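Side-chain contacts in ADP-ribosylating toxin CARDS (Mycoplasma pneumoniae, PDB 4TLV), which transfers ADP-ribose from NAD(+) to multiple target proteins and, as the main virulence factor of its bacterium, causes vacuoles in mammalian cells: residues I473-D476 against K481-F484; V442-G447 against D586-F591. All blocks are in the same frame, centred on the assembly; numbering follows the deposited sequence.

Both contacts lie in D3, the C-terminal beta-trefoil domain, with centres about 10 Å apart. Contact 1 is a beta hairpin of strands 473-476 and 481-485. Contact 2 sets the first strand of the domain, 441-443, and the turn after it against the last residues of the chain. Both strands of contact 1 fall between the two segments of contact 2 in the sequence. Strands 441-443 and 473-476 are neighbours in one antiparallel sheet. Tyr475 N lies 2.8 Å from Val442 O, and Ile473 O lies 2.9 Å from Val444 N, both probable hydrogen bonds. The start of D3 therefore sits between its own hairpin and the chain end.

Contact 1: I473-D476 against K481-F484; sequences IFYD and KIFF
Phe474 and Phe483 face each other as an antiparallel hydrogen-bonded pair. Phe474 N gives a 2.8 Å bond to Phe483 O, and Phe483 N returns one to Phe474 O. The Phe483 ring leans over its partner because CG sits between its own backbone N and carbonyl carbon (chi1 64°). One face of this ring covers Phe474 CB, which lies 3.6 Å from the Phe483 ring centroid. The two rings lie almost flat to each other (19° between planes), but are displaced so that little of one ring lies over the other. Asp476 CB meets the edge of the Phe483 ring.

Tyr475 and Ile482 lie on the other side of the sheet. With chi1 at -176°, Tyr475 carries its ring away from its own backbone N, and the ring's edge meets Ile482 CG1 in plane, 3.5 Å from Tyr475 CD1. Ile473 CD1 reaches Phe484 CD2 at 4.1 Å.

The charged ends of Asp476 and Lys481 stay beyond salt-bridge range. Asp476 OD2 and Lys481 NZ both bond Thr479 OG1 in the connecting turn, and Lys481 NZ also bonds the carbonyls of Met516 and Glu518. This is a buried two-stranded antiparallel hairpin of the D3 beta-trefoil.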
# COMPACT_ATOMS: atom_id res chain seq x y z
N ILE A 473 4.13 5.36 15.36
CA ILE A 473 5.18 4.36 15.32
C ILE A 473 5.09 3.62 14.02
O ILE A 473 4.03 3.07 13.68
CB ILE A 473 5.07 3.38 16.52
CG1 ILE A 473 4.96 4.17 17.83
CG2 ILE A 473 6.26 2.43 16.52
CD1 ILE A 473 5.11 3.36 19.12
N PHE A 474 6.19 3.60 13.29
CA PHE A 474 6.22 3.14 11.91
C PHE A 474 7.32 2.14 11.67
O PHE A 474 8.31 2.07 12.40
CB PHE A 474 6.48 4.32 10.98
CG PHE A 474 5.42 5.38 11.03
CD1 PHE A 474 5.49 6.40 11.96
CD2 PHE A 474 4.36 5.35 10.13
CE1 PHE A 474 4.53 7.39 12.00
CE2 PHE A 474 3.38 6.35 10.18
CZ PHE A 474 3.49 7.37 11.12
N TYR A 475 7.14 1.36 10.61
CA TYR A 475 8.17 0.45 10.14
C TYR A 475 8.52 0.83 8.71
O TYR A 475 7.62 0.92 7.87
CB TYR A 475 7.62 -0.97 10.20
CG TYR A 475 8.57 -2.09 9.85
CD1 TYR A 475 9.56 -2.51 10.73
CD2 TYR A 475 8.43 -2.79 8.66
CE1 TYR A 475 10.41 -3.58 10.42
CE2 TYR A 475 9.26 -3.86 8.35
CZ TYR A 475 10.25 -4.25 9.23
OH TYR A 475 11.06 -5.33 8.89
N ASP A 476 9.79 1.10 8.45
CA ASP A 476 10.22 1.47 7.10
C ASP A 476 10.52 0.22 6.30
O ASP A 476 11.51 -0.45 6.56
CB ASP A 476 11.47 2.35 7.13
CG ASP A 476 12.02 2.60 5.74
OD1 ASP A 476 11.22 2.60 4.77
OD2 ASP A 476 13.25 2.74 5.61
N LYS A 481 13.79 -0.59 9.50
CA LYS A 481 13.93 0.15 10.76
C LYS A 481 12.55 0.47 11.36
O LYS A 481 11.53 0.51 10.66
CB LYS A 481 14.77 1.43 10.56
CG LYS A 481 16.19 1.17 10.05
CD LYS A 481 17.09 2.39 10.25
CE LYS A 481 16.66 3.53 9.34
NZ LYS A 481 16.89 3.15 7.92
N ILE A 482 12.52 0.64 12.68
CA ILE A 482 11.30 1.04 13.37
C ILE A 482 11.52 2.43 13.94
O ILE A 482 12.55 2.69 14.56
CB ILE A 482 10.97 0.05 14.51
CG1 ILE A 482 10.46 -1.26 13.90
CG2 ILE A 482 9.90 0.62 15.45
CD1 ILE A 482 10.36 -2.41 14.90
N PHE A 483 10.56 3.33 13.72
CA PHE A 483 10.73 4.70 14.19
C PHE A 483 9.48 5.31 14.83
O PHE A 483 8.35 4.89 14.57
CB PHE A 483 11.34 5.61 13.09
CG PHE A 483 10.47 5.79 11.85
CD1 PHE A 483 10.60 4.94 10.76
CD2 PHE A 483 9.55 6.83 11.77
CE1 PHE A 483 9.81 5.13 9.60
CE2 PHE A 483 8.78 7.03 10.63
CZ PHE A 483 8.91 6.17 9.54
N PHE A 484 9.72 6.29 15.69
CA PHE A 484 8.71 6.96 16.49
C PHE A 484 8.77 8.43 16.06
O PHE A 484 9.82 9.06 16.16
CB PHE A 484 9.12 6.82 17.97
CG PHE A 484 8.14 7.38 18.97
CD1 PHE A 484 7.84 8.74 19.00
CD2 PHE A 484 7.60 6.56 19.95
CE1 PHE A 484 6.95 9.25 19.95
CE2 PHE A 484 6.73 7.06 20.92
CZ PHE A 484 6.40 8.41 20.91

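Contact 2: V442-G447 against D586-F591; sequences VDVQLG and DGFDRF
Val442 and Val444 meet Phe588 through apolar contacts. Val442 CG1 lies 3.8 Å from Phe588 CB. This methyl is anti to the backbone N of Val442 (chi1 -178°) and also comes within 3.5 Å of Phe588 O. Val444 CG1 approaches the Phe588 ring obliquely, 4.1 Å from Phe588 CD2. Thus one valine packs at the root of the phenylalanine and the other at its ring.

The aromatic ring has further cover. Asp589 CB lies over the centre of one face of the Phe588 ring, 3.9 Å above its plane.

No hydrogen bond joins the two segments. Backbone bonding within 586-591 shapes the turn instead: Arg590 N bonds Gly587 O at 3.1 Å and closes a type I beta turn from Gly587 to Arg590. Gly587 O also lies at the edge of the Phe591 ring.

Charged groups tie the tail to other parts of the protein. Asp589 OD2 forms a salt bridge with Arg544, Arg590 NH2 with Glu54, and Phe591 O accepts a bond from Arg93. Glu54 and Arg93, the latter in helix 92-104, belong to the mART domain, so the end of D3 is bonded to that domain. Strand 441-443 lies between strand 473-476 and the C-terminal turn, with Phe528 of strand 526-529 packed beside both Val444 and Phe588.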
# COMPACT_ATOMS: atom_id res chain seq x y z
N VAL A 442 5.08 1.83 7.10
CA VAL A 442 3.86 1.18 7.61
C VAL A 442 3.59 1.68 9.02
O VAL A 442 4.51 1.74 9.85
CB VAL A 442 4.00 -0.37 7.70
CG1 VAL A 442 2.69 -0.99 8.20
CG2 VAL A 442 4.40 -0.95 6.35
N ASP A 443 2.35 2.09 9.28
CA ASP A 443 1.94 2.44 10.65
C ASP A 443 1.75 1.15 11.43
O ASP A 443 0.85 0.37 11.13
CB ASP A 443 0.65 3.26 10.62
CG ASP A 443 0.24 3.80 12.00
OD1 ASP A 443 0.76 3.33 13.03
OD2 ASP A 443 -0.63 4.70 12.06
N VAL A 444 2.64 0.88 12.38
CA VAL A 444 2.58 -0.38 13.12
C VAL A 444 2.01 -0.19 14.53
O VAL A 444 1.59 -1.15 15.18
CB VAL A 444 3.94 -1.12 13.16
CG1 VAL A 444 4.32 -1.63 11.76
CG2 VAL A 444 5.05 -0.20 13.73
N GLN A 445 1.96 1.06 15.00
CA GLN A 445 1.23 1.35 16.22
C GLN A 445 1.61 0.38 17.38
O GLN A 445 0.73 -0.14 18.06
CB GLN A 445 -0.26 1.28 15.92
CG GLN A 445 -1.16 2.00 16.89
CD GLN A 445 -2.62 2.06 16.42
OE1 GLN A 445 -3.06 1.24 15.61
NE2 GLN A 445 -3.36 3.04 16.94
N LEU A 446 2.90 0.15 17.58
CA LEU A 446 3.35 -0.88 18.54
C LEU A 446 2.89 -0.57 19.95
O LEU A 446 2.87 0.58 20.36
CB LEU A 446 4.87 -1.04 18.55
CG LEU A 446 5.54 -1.29 17.20
CD1 LEU A 446 7.02 -1.47 17.40
CD2 LEU A 446 4.91 -2.50 16.48
N GLY A 447 2.52 -1.61 20.69
CA GLY A 447 2.13 -1.43 22.07
C GLY A 447 2.17 -2.76 22.79
O GLY A 447 2.63 -3.75 22.25
N ASP A 586 -3.56 -4.15 13.04
CA ASP A 586 -4.12 -5.18 12.16
C ASP A 586 -3.88 -4.82 10.71
O ASP A 586 -4.18 -3.70 10.31
CB ASP A 586 -5.63 -5.30 12.36
CG ASP A 586 -6.00 -6.37 13.35
OD1 ASP A 586 -5.96 -6.08 14.56
OD2 ASP A 586 -6.33 -7.49 12.91
N GLY A 587 -3.37 -5.78 9.94
CA GLY A 587 -3.16 -5.59 8.51
C GLY A 587 -1.84 -4.98 8.11
O GLY A 587 -1.59 -4.73 6.93
N PHE A 588 -0.98 -4.71 9.09
CA PHE A 588 0.30 -4.06 8.84
C PHE A 588 1.16 -4.88 7.87
O PHE A 588 2.00 -4.32 7.19
CB PHE A 588 1.07 -3.86 10.15
CG PHE A 588 1.77 -5.10 10.62
CD1 PHE A 588 1.06 -6.12 11.25
CD2 PHE A 588 3.13 -5.27 10.41
CE1 PHE A 588 1.70 -7.28 11.67
CE2 PHE A 588 3.78 -6.42 10.81
CZ PHE A 588 3.07 -7.43 11.44
N ASP A 589 0.98 -6.19 7.84
CA ASP A 589 1.82 -7.05 6.99
C ASP A 589 1.20 -7.34 5.60
O ASP A 589 1.66 -8.23 4.87
CB ASP A 589 2.21 -8.36 7.72
CG ASP A 589 1.03 -9.02 8.44
OD1 ASP A 589 -0.11 -8.53 8.34
OD2 ASP A 589 1.26 -10.05 9.14
N ARG A 590 0.20 -6.55 5.22
CA ARG A 590 -0.49 -6.74 3.95
C ARG A 590 -0.37 -5.58 2.95
O ARG A 590 -0.75 -5.74 1.79
CB ARG A 590 -1.97 -7.07 4.17
CG ARG A 590 -2.19 -8.32 5.03
CD ARG A 590 -3.55 -8.96 4.74
NE ARG A 590 -4.55 -7.96 4.39
CZ ARG A 590 -5.37 -7.40 5.27
NH1 ARG A 590 -5.29 -7.77 6.55
NH2 ARG A 590 -6.26 -6.49 4.88
N PHE A 591 0.14 -4.43 3.39
CA PHE A 591 0.14 -3.22 2.56
C PHE A 591 1.54 -2.83 2.04
O PHE A 591 2.58 -3.24 2.56
CB PHE A 591 -0.41 -2.03 3.33
CG PHE A 591 -1.89 -2.07 3.58
CD1 PHE A 591 -2.40 -2.74 4.68
CD2 PHE A 591 -2.76 -1.37 2.77
CE1 PHE A 591 -3.76 -2.75 4.94
CE2 PHE A 591 -4.12 -1.36 3.03
CZ PHE A 591 -4.62 -2.05 4.11
OXT PHE A 591 1.68 -2.05 1.10